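Local coordinates for protein 2-nitropropane dioxygenase (Streptomyces ansochromogenes, PDB 3BW2) that probably oxidises alkyl nitronates with molecular oxygen, using a bound flavin mononucleotide as cofactor, at residues A[268-282]-A[291-305]. Residues are numbered along the deposited sequence; the frame is centred on the assembly and turned at random.
Sequences RAFTGRPARSLVNRF and PAAYPDVHHLTSPLR
The hydroxyl OG1 of T301 is held from several directions: it donates to the backbone O of F270, 2.6 Å away and in the carbonyl plane, and accepts weak bonds from NE and NH2 of R305, one helical turn on. Threonine suits this place because one branch is a hydroxyl that donates and accepts and the other a methyl for the apolar side; chi1 of 70° turns OG1 to F270 O, while CG2 lies near F282 CZ. With R305 bent at chi3 (-79°), its NH2 makes another weak bond to H298 O, and F270 O lies over one face of the guanidinium. With an alanine in place of this threonine, the buried F270 carbonyl would probably lose its hydroxyl donor and the R305 guanidinium two of its weak bonds, leaving it freer to swing.

G272 lies against the start of the helix, its N 3.4 Å from V297 CB. A CB on G272 would point into V297 CG2 and A293 O, and its positive phi of 88° also calls for glycine. Its carbonyl accepts a weak bond from A293 N, and T271 O another from H298 N. That same T271 O meets the edge of the Y294 ring, 3.3 Å from CD1, while R273 CD makes a CH-pi contact over a face, 4.1 Å from the ring centroid. P295, after a cis peptide bond, packs on the Y294 ring too. T271 OG1 bonds to H179, R273 to T182 and Y294 OH to Y44.

The 268-274 loop joins antiparallel strands 264-267 and 275-278 into a hairpin, in a sheet separate from the parallel eight-stranded TIM barrel; one short hydroxyl bond, weaker N-H bonds and apolar packing tie it to helix 296-311, about 8 Å from the flavin at the Y294 side chain.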
ATOM      1  N   ARG A 268     -12.299  -7.089 -10.914  1.00 17.38           N
ATOM      2  CA  ARG A 268     -13.726  -7.342 -10.772  1.00 18.72           C
ATOM      3  C   ARG A 268     -14.082  -8.539 -11.650  1.00 18.17           C
ATOM      4  O   ARG A 268     -15.240  -8.937 -11.738  1.00 17.95           O
ATOM      5  CB  ARG A 268     -14.542  -6.122 -11.225  1.00 17.85           C
ATOM      6  CG  ARG A 268     -14.426  -4.893 -10.325  1.00 18.90           C
ATOM      7  CD  ARG A 268     -15.564  -3.894 -10.604  1.00 21.23           C
ATOM      8  NE  ARG A 268     -15.495  -2.701  -9.759  1.00 21.14           N
ATOM      9  CZ  ARG A 268     -14.647  -1.689  -9.942  1.00 21.81           C
ATOM     10  NH1 ARG A 268     -13.785  -1.708 -10.951  1.00 19.31           N
ATOM     11  NH2 ARG A 268     -14.651  -0.661  -9.102  1.00 18.26           N
ATOM     12  N   ALA A 269     -13.068  -9.119 -12.286  1.00 18.50           N
ATOM     13  CA  ALA A 269     -13.266 -10.252 -13.189  1.00 19.04           C
ATOM     14  C   ALA A 269     -14.109 -11.408 -12.656  1.00 18.36           C
ATOM     15  O   ALA A 269     -14.966 -11.934 -13.358  1.00 19.04           O
ATOM     16  CB  ALA A 269     -11.909 -10.786 -13.648  1.00 20.14           C
ATOM     17  N   PHE A 270     -13.874 -11.803 -11.413  1.00 17.66           N
ATOM     18  CA  PHE A 270     -14.593 -12.933 -10.843  1.00 18.43           C
ATOM     19  C   PHE A 270     -15.926 -12.647 -10.159  1.00 18.11           C
ATOM     20  O   PHE A 270     -16.829 -13.484 -10.192  1.00 17.20           O
ATOM     21  CB  PHE A 270     -13.685 -13.658  -9.847  1.00 19.50           C
ATOM     22  CG  PHE A 270     -12.411 -14.179 -10.452  1.00 23.49           C
ATOM     23  CD1 PHE A 270     -12.420 -15.317 -11.248  1.00 23.14           C
ATOM     24  CD2 PHE A 270     -11.205 -13.517 -10.239  1.00 25.79           C
ATOM     25  CE1 PHE A 270     -11.244 -15.793 -11.825  1.00 24.10           C
ATOM     26  CE2 PHE A 270     -10.022 -13.984 -10.815  1.00 27.38           C
ATOM     27  CZ  PHE A 270     -10.043 -15.125 -11.609  1.00 24.23           C
ATOM     28  N   THR A 271     -16.059 -11.476  -9.548  1.00 18.26           N
ATOM     29  CA  THR A 271     -17.276 -11.179  -8.799  1.00 18.84           C
ATOM     30  C   THR A 271     -17.971  -9.849  -9.073  1.00 19.58           C
ATOM     31  O   THR A 271     -19.070  -9.616  -8.572  1.00 18.98           O
ATOM     32  CB  THR A 271     -16.979 -11.237  -7.297  1.00 19.51           C
ATOM     33  OG1 THR A 271     -16.116 -10.148  -6.951  1.00 20.68           O
ATOM     34  CG2 THR A 271     -16.275 -12.545  -6.941  1.00 19.94           C
ATOM     35  N   GLY A 272     -17.337  -8.971  -9.845  1.00 18.49           N
ATOM     36  CA  GLY A 272     -17.952  -7.689 -10.123  1.00 19.72           C
ATOM     37  C   GLY A 272     -17.617  -6.639  -9.079  1.00 20.16           C
ATOM     38  O   GLY A 272     -18.150  -5.531  -9.117  1.00 22.21           O
ATOM     39  N   ARG A 273     -16.747  -6.988  -8.136  1.00 17.54           N
ATOM     40  CA  ARG A 273     -16.316  -6.055  -7.097  1.00 17.97           C
ATOM     41  C   ARG A 273     -14.800  -6.223  -6.982  1.00 17.45           C
ATOM     42  O   ARG A 273     -14.276  -7.318  -7.179  1.00 17.40           O
ATOM     43  CB  ARG A 273     -16.998  -6.374  -5.756  1.00 17.00           C
ATOM     44  CG  ARG A 273     -17.520  -5.143  -4.991  1.00 18.39           C
ATOM     45  CD  ARG A 273     -18.328  -5.565  -3.759  1.00 18.13           C
ATOM     46  NE  ARG A 273     -19.026  -4.465  -3.085  1.00 17.66           N
ATOM     47  CZ  ARG A 273     -18.438  -3.513  -2.362  1.00 18.42           C
ATOM     48  NH1 ARG A 273     -19.174  -2.566  -1.787  1.00 18.49           N
ATOM     49  NH2 ARG A 273     -17.121  -3.496  -2.209  1.00 15.10           N
ATOM     50  N   PRO A 274     -14.076  -5.139  -6.670  1.00 16.89           N
ATOM     51  CA  PRO A 274     -12.616  -5.212  -6.547  1.00 16.11           C
ATOM     52  C   PRO A 274     -12.124  -6.205  -5.502  1.00 17.22           C
ATOM     53  O   PRO A 274     -12.435  -6.083  -4.313  1.00 16.64           O
ATOM     54  CB  PRO A 274     -12.227  -3.774  -6.207  1.00 16.33           C
ATOM     55  CG  PRO A 274     -13.287  -2.966  -6.908  1.00 15.98           C
ATOM     56  CD  PRO A 274     -14.542  -3.744  -6.559  1.00 17.04           C
ATOM     57  N   ALA A 275     -11.346  -7.184  -5.954  1.00 15.33           N
ATOM     58  CA  ALA A 275     -10.804  -8.205  -5.066  1.00 16.16           C
ATOM     59  C   ALA A 275      -9.407  -8.583  -5.557  1.00 16.83           C
ATOM     60  O   ALA A 275      -9.199  -8.751  -6.757  1.00 17.70           O
ATOM     61  CB  ALA A 275     -11.723  -9.426  -5.063  1.00 16.03           C
ATOM     62  N   ARG A 276      -8.455  -8.715  -4.635  1.00 16.39           N
ATOM     63  CA  ARG A 276      -7.081  -9.043  -5.018  1.00 17.05           C
ATOM     64  C   ARG A 276      -6.857 -10.544  -5.188  1.00 17.34           C
ATOM     65  O   ARG A 276      -7.041 -11.332  -4.254  1.00 17.28           O
ATOM     66  CB  ARG A 276      -6.095  -8.476  -3.993  1.00 14.81           C
ATOM     67  CG  ARG A 276      -4.629  -8.693  -4.358  1.00 16.52           C
ATOM     68  CD  ARG A 276      -3.708  -8.037  -3.344  1.00 14.15           C
ATOM     69  NE  ARG A 276      -3.823  -6.581  -3.357  1.00 15.95           N
ATOM     70  CZ  ARG A 276      -3.335  -5.788  -4.309  1.00 16.99           C
ATOM     71  NH1 ARG A 276      -2.683  -6.298  -5.348  1.00 16.94           N
ATOM     72  NH2 ARG A 276      -3.499  -4.475  -4.223  1.00 16.25           N
ATOM     73  N   SER A 277      -6.444 -10.918  -6.394  1.00 15.17           N
ATOM     74  CA  SER A 277      -6.199 -12.307  -6.759  1.00 17.33           C
ATOM     75  C   SER A 277      -4.853 -12.441  -7.460  1.00 17.72           C
ATOM     76  O   SER A 277      -4.322 -11.459  -7.972  1.00 17.92           O
ATOM     77  CB  SER A 277      -7.305 -12.774  -7.714  1.00 13.44           C
ATOM     78  OG  SER A 277      -6.930 -13.945  -8.416  1.00 21.19           O
ATOM     79  N   LEU A 278      -4.298 -13.650  -7.475  1.00 18.80           N
ATOM     80  CA  LEU A 278      -3.040 -13.882  -8.179  1.00 18.62           C
ATOM     81  C   LEU A 278      -3.415 -13.739  -9.651  1.00 18.81           C
ATOM     82  O   LEU A 278      -4.484 -14.190 -10.066  1.00 19.70           O
ATOM     83  CB  LEU A 278      -2.519 -15.299  -7.918  1.00 18.74           C
ATOM     84  CG  LEU A 278      -2.084 -15.657  -6.496  1.00 19.81           C
ATOM     85  CD1 LEU A 278      -1.776 -17.139  -6.421  1.00 19.79           C
ATOM     86  CD2 LEU A 278      -0.856 -14.849  -6.111  1.00 17.88           C
ATOM     87  N   VAL A 279      -2.560 -13.098 -10.438  1.00 16.90           N
ATOM     88  CA  VAL A 279      -2.857 -12.917 -11.852  1.00 17.17           C
ATOM     89  C   VAL A 279      -2.809 -14.262 -12.571  1.00 17.24           C
ATOM     90  O   VAL A 279      -1.819 -14.979 -12.496  1.00 18.99           O
ATOM     91  CB  VAL A 279      -1.850 -11.943 -12.513  1.00 19.72           C
ATOM     92  CG1 VAL A 279      -2.137 -11.817 -14.006  1.00 20.01           C
ATOM     93  CG2 VAL A 279      -1.938 -10.575 -11.840  1.00 17.17           C
ATOM     94  N   ASN A 280      -3.898 -14.615 -13.241  1.00 16.56           N
ATOM     95  CA  ASN A 280      -3.956 -15.861 -13.982  1.00 17.06           C
ATOM     96  C   ASN A 280      -4.668 -15.596 -15.299  1.00 17.34           C
ATOM     97  O   ASN A 280      -5.012 -14.451 -15.600  1.00 17.69           O
ATOM     98  CB  ASN A 280      -4.672 -16.957 -13.171  1.00 15.69           C
ATOM     99  CG  ASN A 280      -6.100 -16.588 -12.809  1.00 16.96           C
ATOM    100  OD1 ASN A 280      -6.620 -15.564 -13.249  1.00 14.92           O
ATOM    101  ND2 ASN A 280      -6.748 -17.437 -12.006  1.00 17.03           N
ATOM    102  N   ARG A 281      -4.885 -16.647 -16.086  1.00 17.92           N
ATOM    103  CA  ARG A 281      -5.533 -16.509 -17.386  1.00 18.74           C
ATOM    104  C   ARG A 281      -6.865 -15.766 -17.341  1.00 19.37           C
ATOM    105  O   ARG A 281      -7.074 -14.802 -18.080  1.00 18.90           O
ATOM    106  CB  ARG A 281      -5.750 -17.891 -18.016  1.00 20.34           C
ATOM    107  CG  ARG A 281      -6.335 -17.841 -19.426  1.00 22.83           C
ATOM    108  CD  ARG A 281      -6.681 -19.232 -19.941  1.00 22.11           C
ATOM    109  NE  ARG A 281      -7.733 -19.863 -19.145  1.00 22.43           N
ATOM    110  CZ  ARG A 281      -8.994 -19.442 -19.092  1.00 23.65           C
ATOM    111  NH1 ARG A 281      -9.380 -18.381 -19.791  1.00 24.44           N
ATOM    112  NH2 ARG A 281      -9.875 -20.086 -18.339  1.00 22.54           N
ATOM    113  N   PHE A 282      -7.770 -16.223 -16.480  1.00 17.71           N
ATOM    114  CA  PHE A 282      -9.089 -15.607 -16.365  1.00 18.87           C
ATOM    115  C   PHE A 282      -8.970 -14.111 -16.078  1.00 18.31           C
ATOM    116  O   PHE A 282      -9.658 -13.295 -16.687  1.00 18.26           O
ATOM    117  CB  PHE A 282      -9.888 -16.284 -15.243  1.00 17.71           C
ATOM    118  CG  PHE A 282     -11.373 -16.038 -15.318  1.00 19.13           C
ATOM    119  CD1 PHE A 282     -12.224 -17.005 -15.843  1.00 17.57           C
ATOM    120  CD2 PHE A 282     -11.918 -14.835 -14.878  1.00 18.14           C
ATOM    121  CE1 PHE A 282     -13.595 -16.774 -15.929  1.00 20.31           C
ATOM    122  CE2 PHE A 282     -13.286 -14.597 -14.960  1.00 18.54           C
ATOM    123  CZ  PHE A 282     -14.126 -15.567 -15.485  1.00 18.61           C
ATOM    124  N   PRO A 291     -17.333  -5.514 -15.336  1.00 26.14           N
ATOM    125  CA  PRO A 291     -18.152  -4.397 -14.861  1.00 26.74           C
ATOM    126  C   PRO A 291     -18.366  -4.414 -13.350  1.00 26.69           C
ATOM    127  O   PRO A 291     -18.201  -5.446 -12.700  1.00 24.74           O
ATOM    128  CB  PRO A 291     -19.459  -4.597 -15.615  1.00 27.03           C
ATOM    129  CG  PRO A 291     -19.588  -6.100 -15.605  1.00 25.71           C
ATOM    130  CD  PRO A 291     -18.179  -6.561 -15.945  1.00 25.89           C
ATOM    131  N   ALA A 292     -18.731  -3.261 -12.799  1.00 27.07           N
ATOM    132  CA  ALA A 292     -18.999  -3.149 -11.373  1.00 26.89           C
ATOM    133  C   ALA A 292     -20.428  -3.638 -11.179  1.00 25.58           C
ATOM    134  O   ALA A 292     -21.378  -2.871 -11.307  1.00 25.85           O
ATOM    135  CB  ALA A 292     -18.864  -1.701 -10.923  1.00 26.88           C
ATOM    136  N   ALA A 293     -20.579  -4.927 -10.892  1.00 24.98           N
ATOM    137  CA  ALA A 293     -21.901  -5.513 -10.702  1.00 24.68           C
ATOM    138  C   ALA A 293     -21.826  -6.704  -9.757  1.00 23.59           C
ATOM    139  O   ALA A 293     -21.726  -7.847 -10.196  1.00 23.48           O
ATOM    140  CB  ALA A 293     -22.476  -5.949 -12.053  1.00 23.90           C
ATOM    141  N   TYR A 294     -21.885  -6.422  -8.460  1.00 23.78           N
ATOM    142  CA  TYR A 294     -21.814  -7.447  -7.425  1.00 23.46           C
ATOM    143  C   TYR A 294     -23.162  -7.569  -6.713  1.00 24.42           C
ATOM    144  O   TYR A 294     -23.826  -6.567  -6.465  1.00 27.20           O
ATOM    145  CB  TYR A 294     -20.733  -7.070  -6.408  1.00 20.90           C
ATOM    146  CG  TYR A 294     -20.612  -8.041  -5.263  1.00 18.71           C
ATOM    147  CD1 TYR A 294     -19.808  -9.172  -5.367  1.00 19.76           C
ATOM    148  CD2 TYR A 294     -21.328  -7.847  -4.083  1.00 19.58           C
ATOM    149  CE1 TYR A 294     -19.718 -10.089  -4.323  1.00 19.08           C
ATOM    150  CE2 TYR A 294     -21.247  -8.757  -3.032  1.00 18.92           C
ATOM    151  CZ  TYR A 294     -20.440  -9.873  -3.159  1.00 18.44           C
ATOM    152  OH  TYR A 294     -20.348 -10.777  -2.124  1.00 21.58           O
ATOM    153  N   PRO A 295     -23.578  -8.796  -6.360  1.00 24.36           N
ATOM    154  CA  PRO A 295     -22.896 -10.072  -6.575  1.00 23.53           C
ATOM    155  C   PRO A 295     -23.279 -10.697  -7.913  1.00 23.01           C
ATOM    156  O   PRO A 295     -23.028 -11.878  -8.149  1.00 21.81           O
ATOM    157  CB  PRO A 295     -23.377 -10.907  -5.399  1.00 23.83           C
ATOM    158  CG  PRO A 295     -24.816 -10.489  -5.308  1.00 25.78           C
ATOM    159  CD  PRO A 295     -24.749  -8.977  -5.478  1.00 24.30           C
ATOM    160  N   ASP A 296     -23.887  -9.896  -8.782  1.00 23.01           N
ATOM    161  CA  ASP A 296     -24.319 -10.366 -10.098  1.00 23.28           C
ATOM    162  C   ASP A 296     -23.230 -11.160 -10.816  1.00 23.01           C
ATOM    163  O   ASP A 296     -23.456 -12.293 -11.247  1.00 21.14           O
ATOM    164  CB  ASP A 296     -24.734  -9.178 -10.969  1.00 26.39           C
ATOM    165  CG  ASP A 296     -25.889  -8.387 -10.371  1.00 27.73           C
ATOM    166  OD1 ASP A 296     -25.738  -7.864  -9.246  1.00 30.72           O
ATOM    167  OD2 ASP A 296     -26.944  -8.288 -11.030  1.00 28.91           O
ATOM    168  N   VAL A 297     -22.051 -10.560 -10.954  1.00 20.91           N
ATOM    169  CA  VAL A 297     -20.943 -11.225 -11.630  1.00 20.00           C
ATOM    170  C   VAL A 297     -20.513 -12.472 -10.866  1.00 19.31           C
ATOM    171  O   VAL A 297     -20.188 -13.498 -11.467  1.00 19.24           O
ATOM    172  CB  VAL A 297     -19.745 -10.262 -11.803  1.00 20.67           C
ATOM    173  CG1 VAL A 297     -18.564 -10.995 -12.412  1.00 17.03           C
ATOM    174  CG2 VAL A 297     -20.158  -9.094 -12.697  1.00 18.36           C
ATOM    175  N   HIS A 298     -20.527 -12.390  -9.539  1.00 20.52           N
ATOM    176  CA  HIS A 298     -20.159 -13.533  -8.716  1.00 22.33           C
ATOM    177  C   HIS A 298     -21.045 -14.740  -9.032  1.00 22.47           C
ATOM    178  O   HIS A 298     -20.550 -15.860  -9.174  1.00 20.95           O
ATOM    179  CB  HIS A 298     -20.273 -13.186  -7.229  1.00 22.50           C
ATOM    180  CG  HIS A 298     -20.171 -14.375  -6.329  1.00 24.91           C
ATOM    181  ND1 HIS A 298     -21.272 -15.103  -5.929  1.00 26.71           N
ATOM    182  CD2 HIS A 298     -19.095 -14.998  -5.794  1.00 23.83           C
ATOM    183  CE1 HIS A 298     -20.878 -16.123  -5.188  1.00 25.47           C
ATOM    184  NE2 HIS A 298     -19.561 -16.082  -5.091  1.00 28.44           N
ATOM    185  N   HIS A 299     -22.353 -14.513  -9.138  1.00 23.57           N
ATOM    186  CA  HIS A 299     -23.286 -15.596  -9.453  1.00 23.82           C
ATOM    187  C   HIS A 299     -22.995 -16.119 -10.854  1.00 23.61           C
ATOM    188  O   HIS A 299     -23.015 -17.324 -11.113  1.00 22.88           O
ATOM    189  CB  HIS A 299     -24.736 -15.103  -9.426  1.00 24.93           C
ATOM    190  CG  HIS A 299     -25.195 -14.624  -8.086  1.00 28.18           C
ATOM    191  ND1 HIS A 299     -25.031 -15.363  -6.934  1.00 29.66           N
ATOM    192  CD2 HIS A 299     -25.848 -13.496  -7.722  1.00 27.85           C
ATOM    193  CE1 HIS A 299     -25.564 -14.708  -5.917  1.00 30.01           C
ATOM    194  NE2 HIS A 299     -26.067 -13.573  -6.368  1.00 29.33           N
ATOM    195  N   LEU A 300     -22.728 -15.185 -11.756  1.00 23.85           N
ATOM    196  CA  LEU A 300     -22.448 -15.498 -13.145  1.00 24.84           C
ATOM    197  C   LEU A 300     -21.266 -16.457 -13.330  1.00 24.73           C
ATOM    198  O   LEU A 300     -21.357 -17.425 -14.089  1.00 25.51           O
ATOM    199  CB  LEU A 300     -22.178 -14.196 -13.899  1.00 27.10           C
ATOM    200  CG  LEU A 300     -22.262 -14.181 -15.424  1.00 29.68           C
ATOM    201  CD1 LEU A 300     -23.699 -14.446 -15.863  1.00 28.93           C
ATOM    202  CD2 LEU A 300     -21.791 -12.824 -15.938  1.00 29.63           C
ATOM    203  N   THR A 301     -20.170 -16.197 -12.623  1.00 22.82           N
ATOM    204  CA  THR A 301     -18.956 -17.009 -12.753  1.00 21.36           C
ATOM    205  C   THR A 301     -18.813 -18.191 -11.802  1.00 21.23           C
ATOM    206  O   THR A 301     -17.961 -19.056 -12.016  1.00 18.92           O
ATOM    207  CB  THR A 301     -17.694 -16.148 -12.567  1.00 20.39           C
ATOM    208  OG1 THR A 301     -17.599 -15.737 -11.197  1.00 18.66           O
ATOM    209  CG2 THR A 301     -17.747 -14.915 -13.460  1.00 20.00           C
ATOM    210  N   SER A 302     -19.630 -18.228 -10.755  1.00 21.81           N
ATOM    211  CA  SER A 302     -19.542 -19.303  -9.773  1.00 22.24           C
ATOM    212  C   SER A 302     -19.409 -20.692 -10.396  1.00 22.96           C
ATOM    213  O   SER A 302     -18.549 -21.473  -9.989  1.00 21.57           O
ATOM    214  CB  SER A 302     -20.747 -19.268  -8.834  1.00 23.30           C
ATOM    215  OG  SER A 302     -20.595 -20.254  -7.831  1.00 29.33           O
ATOM    216  N   PRO A 303     -20.263 -21.023 -11.384  1.00 23.73           N
ATOM    217  CA  PRO A 303     -20.197 -22.335 -12.035  1.00 23.78           C
ATOM    218  C   PRO A 303     -18.860 -22.540 -12.750  1.00 23.36           C
ATOM    219  O   PRO A 303     -18.321 -23.643 -12.770  1.00 23.35           O
ATOM    220  CB  PRO A 303     -21.366 -22.295 -13.017  1.00 24.39           C
ATOM    221  CG  PRO A 303     -22.339 -21.377 -12.348  1.00 25.49           C
ATOM    222  CD  PRO A 303     -21.440 -20.272 -11.857  1.00 24.78           C
ATOM    223  N   LEU A 304     -18.332 -21.472 -13.339  1.00 23.18           N
ATOM    224  CA  LEU A 304     -17.055 -21.553 -14.047  1.00 22.87           C
ATOM    225  C   LEU A 304     -15.942 -21.884 -13.062  1.00 23.44           C
ATOM    226  O   LEU A 304     -15.111 -22.762 -13.311  1.00 22.58           O
ATOM    227  CB  LEU A 304     -16.753 -20.223 -14.750  1.00 21.63           C
ATOM    228  CG  LEU A 304     -17.750 -19.789 -15.830  1.00 21.97           C
ATOM    229  CD1 LEU A 304     -17.371 -18.406 -16.368  1.00 22.65           C
ATOM    230  CD2 LEU A 304     -17.767 -20.815 -16.954  1.00 20.93           C
ATOM    231  N   ARG A 305     -15.936 -21.184 -11.933  1.00 21.92           N
ATOM    232  CA  ARG A 305     -14.923 -21.411 -10.914  1.00 22.88           C
ATOM    233  C   ARG A 305     -15.017 -22.806 -10.309  1.00 22.34           C
ATOM    234  O   ARG A 305     -13.995 -23.417 -10.007  1.00 21.17           O
ATOM    235  CB  ARG A 305     -15.030 -20.345  -9.823  1.00 23.38           C
ATOM    236  CG  ARG A 305     -14.482 -18.989 -10.251  1.00 24.21           C
ATOM    237  CD  ARG A 305     -14.646 -17.964  -9.149  1.00 27.79           C
ATOM    238  NE  ARG A 305     -16.005 -17.447  -9.100  1.00 28.88           N
ATOM    239  CZ  ARG A 305     -16.509 -16.782  -8.069  1.00 30.21           C
ATOM    240  NH1 ARG A 305     -15.764 -16.561  -6.992  1.00 28.89           N
ATOM    241  NH2 ARG A 305     -17.753 -16.326  -8.122  1.00 27.87           N
TER